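Local coordinates for class II aldolase/adducin domain protein (Pseudomonas syringae pv. phaseolicola 1448A, PDB 3OCR) that is of unproven function but belongs to the class II aldolase/adducin family, whose members include metal-dependent aldolases and the actin-binding adducins, at residues 48-53 / 128-133; 113-118 / 173-178; 124-129 / 201-206; 137-142 / 215-220; 157-162 / 184-189. All coordinates share one frame; numbering follows the deposited sequence.

Contact 1 of 5, residues 48-53 / 128-133; sequences KRWTDH and THTRDG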
# COMPACT_ATOMS: atom_id res chain seq x y z
N LYS A 48 6.03 11.70 -1.85
CA LYS A 48 6.02 10.47 -2.64
C LYS A 48 6.56 9.27 -1.88
O LYS A 48 6.68 8.18 -2.45
CB LYS A 48 6.86 10.64 -3.92
CG LYS A 48 6.44 11.78 -4.84
CD LYS A 48 5.00 11.64 -5.25
CE LYS A 48 4.63 12.66 -6.31
NZ LYS A 48 3.24 12.44 -6.78
N ARG A 49 6.89 9.47 -0.60
CA ARG A 49 7.37 8.40 0.27
C ARG A 49 8.67 7.74 -0.23
O ARG A 49 8.79 6.51 -0.21
CB ARG A 49 6.27 7.34 0.51
CG ARG A 49 5.03 7.87 1.22
CD ARG A 49 3.96 6.78 1.36
NE ARG A 49 2.97 7.12 2.39
CZ ARG A 49 1.79 7.70 2.14
NH1 ARG A 49 1.43 8.02 0.90
NH2 ARG A 49 0.96 7.97 3.15
N TRP A 50 9.63 8.54 -0.68
CA TRP A 50 10.93 8.00 -1.10
C TRP A 50 11.96 8.07 0.03
O TRP A 50 13.15 8.17 -0.22
CB TRP A 50 11.49 8.74 -2.33
CG TRP A 50 10.60 8.75 -3.56
CD1 TRP A 50 9.68 7.81 -3.92
CD2 TRP A 50 10.58 9.74 -4.59
NE1 TRP A 50 9.09 8.15 -5.11
CE2 TRP A 50 9.62 9.34 -5.54
CE3 TRP A 50 11.29 10.93 -4.80
CZ2 TRP A 50 9.32 10.09 -6.69
CZ3 TRP A 50 11.00 11.69 -5.93
CH2 TRP A 50 10.02 11.26 -6.87
N THR A 51 11.49 8.06 1.28
CA THR A 51 12.35 8.41 2.42
C THR A 51 12.70 7.19 3.25
O THR A 51 12.00 6.19 3.22
CB THR A 51 11.66 9.38 3.38
OG1 THR A 51 10.43 8.81 3.84
CG2 THR A 51 11.41 10.72 2.73
N ASP A 52 13.78 7.32 4.02
CA ASP A 52 14.20 6.30 4.96
C ASP A 52 14.53 7.07 6.25
O ASP A 52 15.69 7.21 6.66
CB ASP A 52 15.38 5.51 4.34
CG ASP A 52 16.05 4.57 5.32
OD1 ASP A 52 15.38 4.09 6.25
OD2 ASP A 52 17.26 4.31 5.14
N HIS A 53 13.47 7.59 6.87
CA HIS A 53 13.57 8.35 8.12
C HIS A 53 14.58 9.48 7.94
O HIS A 53 14.43 10.30 7.04
CB HIS A 53 13.93 7.43 9.30
CG HIS A 53 13.68 8.04 10.65
ND1 HIS A 53 12.49 8.66 10.98
CD2 HIS A 53 14.46 8.11 11.76
CE1 HIS A 53 12.56 9.10 12.23
NE2 HIS A 53 13.74 8.78 12.72
N THR A 128 18.48 7.46 -2.82
CA THR A 128 17.31 6.99 -2.02
C THR A 128 17.42 5.53 -1.59
O THR A 128 18.15 4.72 -2.20
CB THR A 128 15.93 7.17 -2.74
OG1 THR A 128 15.95 6.46 -3.97
CG2 THR A 128 15.59 8.66 -3.03
N HIS A 129 16.66 5.22 -0.52
CA HIS A 129 16.53 3.87 0.01
C HIS A 129 15.07 3.49 0.08
O HIS A 129 14.51 3.40 1.17
CB HIS A 129 17.06 3.78 1.44
CG HIS A 129 18.54 3.87 1.57
ND1 HIS A 129 19.15 4.03 2.80
CD2 HIS A 129 19.54 3.80 0.66
CE1 HIS A 129 20.46 4.08 2.64
NE2 HIS A 129 20.72 3.94 1.35
N THR A 130 14.43 3.27 -1.06
CA THR A 130 13.02 2.93 -1.08
C THR A 130 12.88 1.43 -1.12
O THR A 130 13.80 0.73 -1.55
CB THR A 130 12.32 3.49 -2.37
OG1 THR A 130 12.91 2.89 -3.55
CG2 THR A 130 12.42 5.01 -2.41
N ARG A 131 11.71 0.93 -0.69
CA ARG A 131 11.40 -0.50 -0.76
C ARG A 131 11.71 -1.12 -2.12
O ARG A 131 12.43 -2.12 -2.22
CB ARG A 131 9.92 -0.70 -0.40
CG ARG A 131 9.40 -2.11 -0.52
CD ARG A 131 7.86 -2.11 -0.58
NE ARG A 131 7.38 -1.37 -1.74
CZ ARG A 131 6.47 -0.40 -1.71
NH1 ARG A 131 5.92 -0.03 -0.55
NH2 ARG A 131 6.11 0.21 -2.84
N ASP A 132 11.15 -0.54 -3.19
CA ASP A 132 11.28 -1.18 -4.51
C ASP A 132 12.60 -0.87 -5.23
O ASP A 132 13.13 -1.73 -5.97
CB ASP A 132 10.06 -0.87 -5.38
CG ASP A 132 8.77 -1.46 -4.81
OD1 ASP A 132 8.82 -2.39 -3.96
OD2 ASP A 132 7.69 -0.95 -5.18
N GLY A 133 13.15 0.30 -5.00
CA GLY A 133 14.52 0.66 -5.47
C GLY A 133 15.60 -0.28 -4.92
O GLY A 133 16.44 -0.84 -5.67
O HOH W 1 15.54 7.38 0.89
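Asp52 OD2 is gripped twice: His129 ND1 donates to it over 3.0 Å, and His149 NE2 of the second subunit bonds to the same oxygen. The His129 bond is nearly straight (165° at the hydrogen) and lies in the imidazole plane, while the carboxylate, turned 46° from the ring, is met on its anti side. Two hydrogen bonds to this oxygen should restrain the rotation of the carboxylate. One bridging water, accepting from His129 N and donating to Trp50 O, ties the backbones together. The fold here turns from sheet to helix: strand 124-128 runs out, and Thr130 is the N-cap of helix 131-137, its OG1 accepting from Gly133 N at 3.0 Å and also bonded to Glu210. In the other segment, Arg49 leaves helix 29-47 with positive phi in a Schellman motif. His127 and His190 pack on His129, a cluster consistent with the metal-binding histidines of aldolases in this clan. With OG1 turned to the cap (chi1 62°), Thr130 CG2 is left to press on Trp50, 3.6 Å from Trp50 CA and 3.8 Å from Trp50 CB. Thr128 CG2 approaches Trp50 O at 3.8 Å, and the indole itself runs on to meet Leu206 and His207.

Contact 2 of 5, residues 113-118 / 173-178; sequences SAIHAA and ERLVAD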
# COMPACT_ATOMS: atom_id res chain seq x y z
N SER A 113 29.93 14.04 -2.27
CA SER A 113 31.23 14.65 -2.50
C SER A 113 32.03 13.94 -3.61
O SER A 113 32.58 14.58 -4.50
CB SER A 113 32.04 14.62 -1.20
OG SER A 113 33.28 15.26 -1.42
N ALA A 114 32.08 12.61 -3.54
CA ALA A 114 32.82 11.84 -4.56
C ALA A 114 32.28 12.10 -5.97
O ALA A 114 33.06 12.32 -6.91
CB ALA A 114 32.78 10.34 -4.24
N ILE A 115 30.96 12.07 -6.11
CA ILE A 115 30.34 12.28 -7.43
C ILE A 115 30.47 13.73 -7.92
O ILE A 115 30.89 13.94 -9.05
CB ILE A 115 28.86 11.79 -7.50
CG1 ILE A 115 28.72 10.33 -7.05
CG2 ILE A 115 28.29 11.97 -8.91
CD1 ILE A 115 29.62 9.30 -7.81
N HIS A 116 30.11 14.71 -7.08
CA HIS A 116 30.25 16.13 -7.43
C HIS A 116 31.68 16.52 -7.87
O HIS A 116 31.87 17.35 -8.78
CB HIS A 116 29.79 17.04 -6.28
CG HIS A 116 28.30 17.21 -6.20
ND1 HIS A 116 27.56 17.78 -7.22
CD2 HIS A 116 27.42 16.92 -5.22
CE1 HIS A 116 26.28 17.80 -6.87
NE2 HIS A 116 26.17 17.28 -5.66
N ALA A 117 32.68 15.96 -7.21
CA ALA A 117 34.06 16.28 -7.55
C ALA A 117 34.42 15.70 -8.91
O ALA A 117 35.08 16.36 -9.73
CB ALA A 117 34.99 15.75 -6.48
N ALA A 118 33.97 14.48 -9.17
CA ALA A 118 34.30 13.77 -10.41
C ALA A 118 33.54 14.26 -11.64
O ALA A 118 34.00 14.11 -12.77
CB ALA A 118 34.08 12.28 -10.24
N GLU A 173 36.89 5.41 -5.59
CA GLU A 173 37.46 5.31 -6.93
C GLU A 173 36.57 4.44 -7.83
O GLU A 173 36.26 4.82 -8.96
CB GLU A 173 38.88 4.74 -6.90
CG GLU A 173 39.89 5.50 -6.04
CD GLU A 173 41.06 4.61 -5.53
OE1 GLU A 173 41.06 3.38 -5.75
OE2 GLU A 173 41.99 5.15 -4.90
N ARG A 174 36.17 3.27 -7.32
CA ARG A 174 35.36 2.32 -8.08
C ARG A 174 33.98 2.89 -8.38
O ARG A 174 33.43 2.65 -9.46
CB ARG A 174 35.25 0.98 -7.34
CG ARG A 174 36.44 0.04 -7.56
CD ARG A 174 36.18 -1.34 -6.96
NE ARG A 174 36.24 -1.31 -5.50
CZ ARG A 174 37.25 -1.77 -4.76
NH1 ARG A 174 38.31 -2.35 -5.33
NH2 ARG A 174 37.19 -1.67 -3.44
N LEU A 175 33.44 3.67 -7.44
CA LEU A 175 32.12 4.28 -7.59
C LEU A 175 32.10 5.24 -8.77
O LEU A 175 31.15 5.23 -9.57
CB LEU A 175 31.72 5.02 -6.31
CG LEU A 175 30.48 5.88 -6.26
CD1 LEU A 175 29.21 5.02 -6.21
CD2 LEU A 175 30.56 6.76 -5.01
N VAL A 176 33.15 6.06 -8.87
CA VAL A 176 33.30 7.01 -9.97
C VAL A 176 33.55 6.25 -11.29
O VAL A 176 32.93 6.55 -12.32
CB VAL A 176 34.41 8.07 -9.66
CG1 VAL A 176 34.80 8.87 -10.90
CG2 VAL A 176 33.95 9.03 -8.53
N ALA A 177 34.43 5.25 -11.26
CA ALA A 177 34.69 4.42 -12.43
C ALA A 177 33.43 3.72 -12.93
O ALA A 177 33.18 3.70 -14.13
CB ALA A 177 35.81 3.41 -12.15
N ASP A 178 32.64 3.18 -12.00
CA ASP A 178 31.38 2.53 -12.34
C ASP A 178 30.37 3.50 -12.97
O ASP A 178 29.73 3.16 -13.95
CB ASP A 178 30.75 1.87 -11.09
CG ASP A 178 31.54 0.67 -10.58
OD1 ASP A 178 32.27 0.00 -11.35
OD2 ASP A 178 31.44 0.40 -9.37
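No ring, amide or carboxylate enters between Ile115 and Leu175, so there are no faces or edges to match; aliphatic carbons, mostly methyls, make nearly all of the interface, with one backbone oxygen, Ala114 O. Ile115 lies across Leu175 at about a right angle, with CD1 equally far, 3.9 Å, from Leu175 CG and CD2. Two folded torsions (chi1 -54°, chi2 -55°) bring that methyl forward, although the side chain leaves the backbone along the flank of its helix. Val176 straddles the other part of the seam: CG1 touches Ala118 CB at 3.5 Å, and CG2 reaches back to Ala114 O at 3.8 Å. Ala118 and Val176 lie toward the solvent side, Ile115 and Leu175 on the buried side. Small residues four apart, Ala114 and Ala118, leave a groove that the branched valine fills, consistent with ridges-into-grooves packing. The axes of the two short segments approach to 9.8 Å and cross at -53°. Helices 110-118 and 169-179 form one layer over the central sheet of this AraD-like alpha/beta fold. Ile115 continues onto Val125 of strand 124-128, while Leu175 continues onto Met185 and Leu187 of strand 184-187. Ala114 CB also sees Leu175 CD2, more loosely, at 4.3 Å, and Arg172 packs beside it.

Contact 3 of 5, residues 124-129 / 201-206; sequences AVLHTH and HAIQQL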
# COMPACT_ATOMS: atom_id res chain seq x y z
N ALA A 124 23.27 18.26 -9.29
CA ALA A 124 22.46 17.67 -8.22
C ALA A 124 22.68 16.18 -8.18
O ALA A 124 22.80 15.56 -9.23
CB ALA A 124 20.99 17.96 -8.41
N VAL A 125 22.76 15.64 -6.96
CA VAL A 125 22.96 14.20 -6.76
C VAL A 125 21.97 13.71 -5.70
O VAL A 125 21.98 14.20 -4.56
CB VAL A 125 24.41 13.84 -6.36
CG1 VAL A 125 24.57 12.30 -6.14
CG2 VAL A 125 25.42 14.34 -7.43
N LEU A 126 21.11 12.78 -6.10
CA LEU A 126 20.08 12.22 -5.23
C LEU A 126 20.34 10.78 -4.90
O LEU A 126 20.63 9.97 -5.78
CB LEU A 126 18.73 12.32 -5.93
CG LEU A 126 18.36 13.68 -6.56
CD1 LEU A 126 17.01 13.60 -7.26
CD2 LEU A 126 18.39 14.82 -5.57
N HIS A 127 20.17 10.42 -3.64
CA HIS A 127 20.31 9.03 -3.30
C HIS A 127 19.11 8.58 -2.46
O HIS A 127 18.75 9.27 -1.52
CB HIS A 127 21.62 8.80 -2.55
CG HIS A 127 21.72 7.44 -1.93
ND1 HIS A 127 21.57 6.28 -2.67
CD2 HIS A 127 21.89 7.06 -0.65
CE1 HIS A 127 21.68 5.24 -1.86
NE2 HIS A 127 21.88 5.69 -0.63
N THR A 128 18.48 7.46 -2.82
CA THR A 128 17.31 6.99 -2.02
C THR A 128 17.42 5.53 -1.59
O THR A 128 18.15 4.72 -2.20
CB THR A 128 15.93 7.17 -2.74
OG1 THR A 128 15.95 6.46 -3.97
CG2 THR A 128 15.59 8.66 -3.03
N HIS A 129 16.66 5.22 -0.52
CA HIS A 129 16.53 3.87 0.01
C HIS A 129 15.07 3.49 0.08
O HIS A 129 14.51 3.40 1.17
CB HIS A 129 17.06 3.78 1.44
CG HIS A 129 18.54 3.87 1.57
ND1 HIS A 129 19.15 4.03 2.80
CD2 HIS A 129 19.54 3.80 0.66
CE1 HIS A 129 20.46 4.08 2.64
NE2 HIS A 129 20.72 3.94 1.35
N HIS A 201 16.13 18.13 -13.26
CA HIS A 201 16.54 16.99 -14.09
C HIS A 201 16.77 15.71 -13.26
O HIS A 201 16.32 14.61 -13.64
CB HIS A 201 17.78 17.39 -14.91
CG HIS A 201 18.33 16.28 -15.76
ND1 HIS A 201 19.67 16.14 -16.02
CD2 HIS A 201 17.71 15.25 -16.39
CE1 HIS A 201 19.87 15.07 -16.78
NE2 HIS A 201 18.69 14.50 -17.00
N ALA A 202 17.49 15.84 -12.14
CA ALA A 202 17.76 14.74 -11.23
C ALA A 202 16.48 14.14 -10.67
O ALA A 202 16.32 12.93 -10.60
CB ALA A 202 18.72 15.19 -10.08
N ILE A 203 15.55 15.01 -10.29
CA ILE A 203 14.30 14.56 -9.73
C ILE A 203 13.43 13.86 -10.78
O ILE A 203 12.71 12.90 -10.43
CB ILE A 203 13.52 15.76 -9.10
CG1 ILE A 203 14.07 16.07 -7.70
CG2 ILE A 203 12.04 15.46 -9.05
CD1 ILE A 203 13.83 14.99 -6.60
N GLN A 204 13.46 14.32 -12.04
CA GLN A 204 12.66 13.68 -13.07
C GLN A 204 13.17 12.26 -13.27
O GLN A 204 12.38 11.34 -13.33
CB GLN A 204 12.69 14.41 -14.42
CG GLN A 204 11.74 13.74 -15.48
CD GLN A 204 11.63 14.48 -16.80
OE1 GLN A 204 12.54 15.19 -17.21
NE2 GLN A 204 10.51 14.31 -17.48
N GLN A 205 14.48 12.11 -13.36
CA GLN A 205 15.08 10.78 -13.53
C GLN A 205 14.77 9.87 -12.33
O GLN A 205 14.50 8.68 -12.51
CB GLN A 205 16.59 10.90 -13.70
CG GLN A 205 17.04 11.72 -14.92
CD GLN A 205 18.40 11.29 -15.39
OE1 GLN A 205 18.53 10.50 -16.32
NE2 GLN A 205 19.44 11.80 -14.74
N LEU A 206 14.80 10.42 -11.11
CA LEU A 206 14.56 9.62 -9.91
C LEU A 206 13.10 9.13 -9.85
O LEU A 206 12.83 7.95 -9.59
CB LEU A 206 14.93 10.37 -8.63
CG LEU A 206 14.63 9.67 -7.29
CD1 LEU A 206 15.52 8.44 -7.12
CD2 LEU A 206 14.78 10.67 -6.12
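A sheet strand packed against a long helix is the core element of this alpha/beta domain, and here Ala124, Leu126 and Thr128, alternate residues of strand 124-128, meet Ala202, Ile203 and Leu206 of helix 199-219. The strand and helix segments run in roughly the same direction, 29° apart, with axes 8.4 Å from each other at closest. Leu126 is the wedge. Its CD1 enters a pocket made by one helical turn, 3.7 Å from Ala202 CB, 3.5 Å from Ile203 CD1 and 3.9 Å from Leu206 CD2. An extended end (chi2 178°) carries that methyl away from the sheet and in among the three. At one end of the contact two alanine methyls meet, Ala124 CB and Ala202 CB, 4.0 Å apart, where Ala124 CA and Ala202 CA come to 6.3 Å. At the other end, Thr128 and Leu206 reach toward each other tip to tip: Thr128 CG2 meets Leu206 CD2 at 3.8 Å, and Thr128 OG1 lies 3.7 Å from Leu206 CD1. Phe58 and Thr194, from the strands flanking 124-128, close the sides, and Ile203 continues the core to Trp257 and Leu260 of helix 251-265. Val125 points to the other face of the sheet, where helix 110-118 covers it. A sheet sandwiched between helical layers in this way is the architecture of the AraD-like fold.

Contact 4 of 5, residues 137-142 / 215-220; sequences SAQKDG and IQIAAQ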
# COMPACT_ATOMS: atom_id res chain seq x y z
N SER A 137 17.66 -3.21 -6.77
CA SER A 137 19.11 -3.24 -6.47
C SER A 137 19.59 -4.64 -6.08
O SER A 137 20.71 -5.01 -6.42
CB SER A 137 19.47 -2.29 -5.33
OG SER A 137 18.89 -1.01 -5.52
N ALA A 138 18.76 -5.38 -5.34
CA ALA A 138 19.18 -6.66 -4.75
C ALA A 138 19.12 -7.85 -5.71
O ALA A 138 19.42 -8.99 -5.30
CB ALA A 138 18.33 -6.95 -3.51
N GLN A 139 18.74 -7.61 -6.96
CA GLN A 139 18.56 -8.71 -7.93
C GLN A 139 19.67 -8.80 -8.99
O GLN A 139 20.11 -7.77 -9.52
CB GLN A 139 17.18 -8.58 -8.63
CG GLN A 139 16.01 -8.56 -7.64
CD GLN A 139 14.66 -8.34 -8.30
OE1 GLN A 139 14.55 -8.04 -9.50
NE2 GLN A 139 13.62 -8.42 -7.49
N LYS A 140 20.07 -10.03 -9.34
CA LYS A 140 21.19 -10.26 -10.26
C LYS A 140 21.10 -9.45 -11.53
O LYS A 140 22.07 -8.79 -11.92
CB LYS A 140 21.32 -11.77 -10.61
CG LYS A 140 21.63 -12.64 -9.43
CD LYS A 140 21.80 -14.11 -9.87
CE LYS A 140 21.88 -15.05 -8.66
NZ LYS A 140 22.87 -14.58 -7.62
N ASP A 141 19.95 -9.51 -12.18
CA ASP A 141 19.78 -8.85 -13.46
C ASP A 141 19.31 -7.40 -13.30
O ASP A 141 19.03 -6.72 -14.29
CB ASP A 141 18.79 -9.63 -14.32
CG ASP A 141 19.34 -11.00 -14.75
OD1 ASP A 141 20.57 -11.16 -14.84
OD2 ASP A 141 18.53 -11.91 -15.01
N GLY A 142 19.20 -6.93 -12.07
CA GLY A 142 18.85 -5.53 -11.84
C GLY A 142 17.59 -5.14 -12.58
O GLY A 142 16.63 -5.90 -12.61
N ILE A 215 6.97 -1.09 -10.71
CA ILE A 215 6.30 -1.86 -11.70
C ILE A 215 7.03 -3.21 -11.78
O ILE A 215 6.39 -4.25 -11.92
CB ILE A 215 6.39 -1.15 -13.10
CG1 ILE A 215 5.44 0.04 -13.20
CG2 ILE A 215 6.13 -2.17 -14.22
CD1 ILE A 215 5.88 1.05 -14.29
N GLN A 216 8.35 -3.20 -11.68
CA GLN A 216 9.13 -4.48 -11.84
C GLN A 216 8.79 -5.51 -10.75
O GLN A 216 8.69 -6.72 -11.01
CB GLN A 216 10.63 -4.24 -11.73
CG GLN A 216 11.46 -5.63 -11.89
CD GLN A 216 12.93 -5.38 -12.21
OE1 GLN A 216 13.25 -4.55 -13.07
NE2 GLN A 216 13.82 -6.07 -11.52
N ILE A 217 8.68 -5.02 -9.52
CA ILE A 217 8.42 -5.85 -8.36
C ILE A 217 7.05 -6.55 -8.54
O ILE A 217 6.95 -7.76 -8.33
CB ILE A 217 8.47 -5.05 -7.03
CG1 ILE A 217 9.89 -4.51 -6.76
CG2 ILE A 217 8.02 -5.92 -5.80
CD1 ILE A 217 11.02 -5.52 -7.03
N ALA A 218 6.04 -5.79 -8.98
CA ALA A 218 4.71 -6.38 -9.32
C ALA A 218 4.80 -7.38 -10.49
O ALA A 218 4.32 -8.54 -10.39
CB ALA A 218 3.71 -5.29 -9.63
N ALA A 219 5.43 -6.94 -11.58
CA ALA A 219 5.53 -7.72 -12.84
C ALA A 219 6.09 -9.11 -12.62
O ALA A 219 5.58 -10.13 -13.18
CB ALA A 219 6.39 -6.96 -13.90
N GLN A 220 7.12 -9.15 -11.80
CA GLN A 220 7.89 -10.38 -11.59
C GLN A 220 7.32 -11.29 -10.46
O GLN A 220 7.93 -12.32 -10.11
CB GLN A 220 9.37 -10.03 -11.35
CG GLN A 220 9.65 -9.59 -9.92
CD GLN A 220 11.00 -8.88 -9.75
OE1 GLN A 220 11.14 -8.07 -8.82
NE2 GLN A 220 11.99 -9.18 -10.60
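Gln139 and Gln220 exchange a pair of hydrogen bonds between their side-chain amides: Gln139 NE2 donates to Gln220 OE1 at 2.8 Å (167° at the hydrogen), and Gln220 NE2 returns a bond to Gln139 OE1 at 3.0 Å. The amide planes are 56° apart. Gln139 OE1 also accepts from Gln216 NE2 at 2.9 Å, a more bent bond, and its two donors come from opposite faces of the Gln139 amide plane. Gln216 NE2 also bonds to Gly142 O, 3.0 Å away, while Gln216 OE1 accepts from Leu144 N, so both ends of that buried amide are used. Extended glutamines from both sides bridge backbones whose nearest CA pair, Gly142 CA and Gln216 CA, is 9.8 Å apart. A type I turn from Gln139 to Gly142, closed by Gly142 N on Gln139 O, presents amide and carbonyl together. Packing is slight, chiefly Ile217 CD1 against Gln139 NE2 at 3.9 Å. That nitrogen also bonds to Ala219 O of the second subunit, and Ala219 O of this chain accepts a hydrogen bond from Gln139 NE2 of the third subunit. Such a glutamine network, tying a beta turn to a helix's last turn, here forms part of a repeated subunit interface, consistent with this family's cyclic tetramers.

Contact 5 of 5, residues 157-162 / 184-189; sequences VAYHGY and VMILRN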
# COMPACT_ATOMS: atom_id res chain seq x y z
N VAL A 157 22.03 3.24 -17.28
CA VAL A 157 22.14 2.85 -15.89
C VAL A 157 23.47 2.20 -15.59
O VAL A 157 23.86 1.22 -16.27
CB VAL A 157 20.95 1.91 -15.45
CG1 VAL A 157 21.05 1.59 -13.96
CG2 VAL A 157 19.62 2.57 -15.80
N ALA A 158 24.17 2.77 -14.60
CA ALA A 158 25.40 2.17 -14.09
C ALA A 158 25.08 1.25 -12.92
O ALA A 158 24.09 1.45 -12.23
CB ALA A 158 26.40 3.25 -13.66
N TYR A 159 25.90 0.22 -12.72
CA TYR A 159 25.82 -0.60 -11.49
C TYR A 159 27.11 -0.54 -10.66
O TYR A 159 28.24 -0.55 -11.20
CB TYR A 159 25.49 -2.06 -11.82
CG TYR A 159 24.10 -2.23 -12.33
CD1 TYR A 159 23.79 -1.95 -13.67
CD2 TYR A 159 23.08 -2.66 -11.49
CE1 TYR A 159 22.50 -2.09 -14.14
CE2 TYR A 159 21.77 -2.82 -11.96
CZ TYR A 159 21.50 -2.53 -13.29
OH TYR A 159 20.21 -2.68 -13.74
N HIS A 160 26.93 -0.55 -9.34
CA HIS A 160 28.04 -0.50 -8.39
C HIS A 160 27.80 -1.60 -7.33
O HIS A 160 26.80 -1.56 -6.61
CB HIS A 160 28.14 0.91 -7.77
CG HIS A 160 29.17 1.03 -6.68
ND1 HIS A 160 30.53 1.07 -6.94
CD2 HIS A 160 29.04 1.13 -5.34
CE1 HIS A 160 31.18 1.16 -5.80
NE2 HIS A 160 30.30 1.21 -4.81
N GLY A 161 28.70 -2.58 -7.30
CA GLY A 161 28.71 -3.66 -6.29
C GLY A 161 28.82 -3.15 -4.86
O GLY A 161 29.56 -2.21 -4.59
N TYR A 162 28.09 -3.78 -3.94
CA TYR A 162 28.03 -3.34 -2.54
C TYR A 162 29.33 -3.61 -1.78
O TYR A 162 29.87 -4.73 -1.82
CB TYR A 162 26.86 -4.01 -1.80
CG TYR A 162 26.58 -3.37 -0.45
CD1 TYR A 162 26.28 -2.01 -0.34
CD2 TYR A 162 26.66 -4.13 0.74
CE1 TYR A 162 26.03 -1.41 0.92
CE2 TYR A 162 26.43 -3.55 1.99
CZ TYR A 162 26.10 -2.19 2.06
OH TYR A 162 25.90 -1.63 3.31
N VAL A 184 22.70 7.95 -13.88
CA VAL A 184 21.79 7.07 -13.11
C VAL A 184 22.59 5.83 -12.72
O VAL A 184 23.27 5.24 -13.57
CB VAL A 184 20.60 6.59 -13.96
CG1 VAL A 184 19.68 5.71 -13.12
CG2 VAL A 184 19.81 7.78 -14.57
N MSE A 185 22.51 5.46 -11.43
CA MSE A 185 23.24 4.30 -10.92
C MSE A 185 22.39 3.48 -9.96
O MSE A 185 21.64 4.00 -9.10
CB MSE A 185 24.55 4.71 -10.24
CG MSE A 185 25.53 3.49 -9.98
SE MSE A 185 27.42 4.01 -9.87
CE MSE A 185 26.98 5.62 -8.83
N ILE A 186 22.51 2.17 -10.10
CA ILE A 186 21.91 1.31 -9.13
C ILE A 186 23.04 0.84 -8.22
O ILE A 186 24.02 0.19 -8.65
CB ILE A 186 21.07 0.16 -9.80
CG1 ILE A 186 19.82 0.77 -10.45
CG2 ILE A 186 20.69 -0.91 -8.78
CD1 ILE A 186 18.95 -0.26 -11.26
N LEU A 187 22.92 1.20 -6.95
CA LEU A 187 23.89 0.78 -5.95
C LEU A 187 23.39 -0.58 -5.44
O LEU A 187 22.42 -0.65 -4.70
CB LEU A 187 23.96 1.82 -4.81
CG LEU A 187 24.27 3.25 -5.25
CD1 LEU A 187 23.87 4.25 -4.17
CD2 LEU A 187 25.75 3.43 -5.65
N ARG A 188 24.01 -1.66 -5.93
CA ARG A 188 23.51 -2.98 -5.64
C ARG A 188 23.41 -3.22 -4.13
O ARG A 188 24.30 -2.81 -3.35
CB ARG A 188 24.41 -4.08 -6.27
CG ARG A 188 24.46 -4.11 -7.80
CD ARG A 188 25.15 -5.41 -8.21
NE ARG A 188 25.57 -5.43 -9.60
CZ ARG A 188 24.83 -5.85 -10.62
NH1 ARG A 188 23.58 -6.28 -10.43
NH2 ARG A 188 25.34 -5.83 -11.85
N ASN A 189 22.32 -3.88 -3.74
CA ASN A 189 21.94 -4.18 -2.36
C ASN A 189 21.87 -2.93 -1.51
O ASN A 189 22.10 -2.98 -0.32
CB ASN A 189 22.93 -5.15 -1.73
CG ASN A 189 23.10 -6.42 -2.55
OD1 ASN A 189 24.10 -6.55 -3.24
ND2 ASN A 189 22.12 -7.33 -2.50
O HOH W 2 26.27 -0.99 -3.94
O HOH W 3 26.67 -6.15 -4.61
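Ile186 is the apolar centre on one face of this parallel strand pair, flanked by Val157 and Tyr159 of the neighbouring strand. Its CG1 meets Val157 CG1 at 3.8 Å, and the Tyr159 ring lies alongside, pointing the same way, with CE2 3.7 Å from Ile186 CB. The other face carries Ala158, His160, Met185 and Leu187. There the selenomethionine Met185, its CG anti to the backbone N (chi1 -166°), sets CG 3.8 Å from Ala158 CB, and its extended second torsion carries SE on to His160 CB at 3.8 Å, while Leu187 CD2 touches the imidazole obliquely. Between the faces runs the parallel hydrogen-bond pattern. Ala158 bonds to the residues flanking Met185, through N to Val184 O (2.8 Å) and through O from Ile186 N (2.7 Å); His160 likewise bonds to Ile186 O and Arg188 N, which flank Leu187. Past the strands, Arg188, extended from CG to NE, crosses Tyr159 at about a right angle. One face of its guanidinium covers Tyr159 CD2, which sits over the centre, 3.7 Å from Arg188 CZ, with the two planes 23° apart. Tyr159 OH is held by Leu143 N. Two waters take over where the strands part, one joining His160 O to Arg188 O, the other Tyr162 N to Asn189 OD1; Tyr162 OH and Asn189 ND2 bond onward to the second subunit. Helix 169-179 makes the beta-alpha-beta crossover between the strands, with Asp178 and Glu171 holding His160. Val184, on the opposite face, touches helix 199-219, and strand 191-196 continues the sheet antiparallel beyond strand 184-187.

Overall arrangement
One sheet and its two helical layers account for most of these contacts. The centre of contact 3 lies about 2 Å from the chain's centre; contact 1 shares Thr128 and His129 with it, their centres about 12 Å apart. Contacts 2 and 5 belong to the same crossover, centres also about 12 Å apart. Helix 199-219 serves contact 3 in its first half and contact 4 near its end, centres about 19 Å apart. Ser137 of contact 4 packs on Ile186 and Leu187 of contact 5, and contacts 1, 4 and 5 all touch the second subunit. A probable metal site, suggested by His127, His129 and His190, lies at contacts 1 and 3, where His149 of the second subunit also approaches; contact 2 is touched by no other chain.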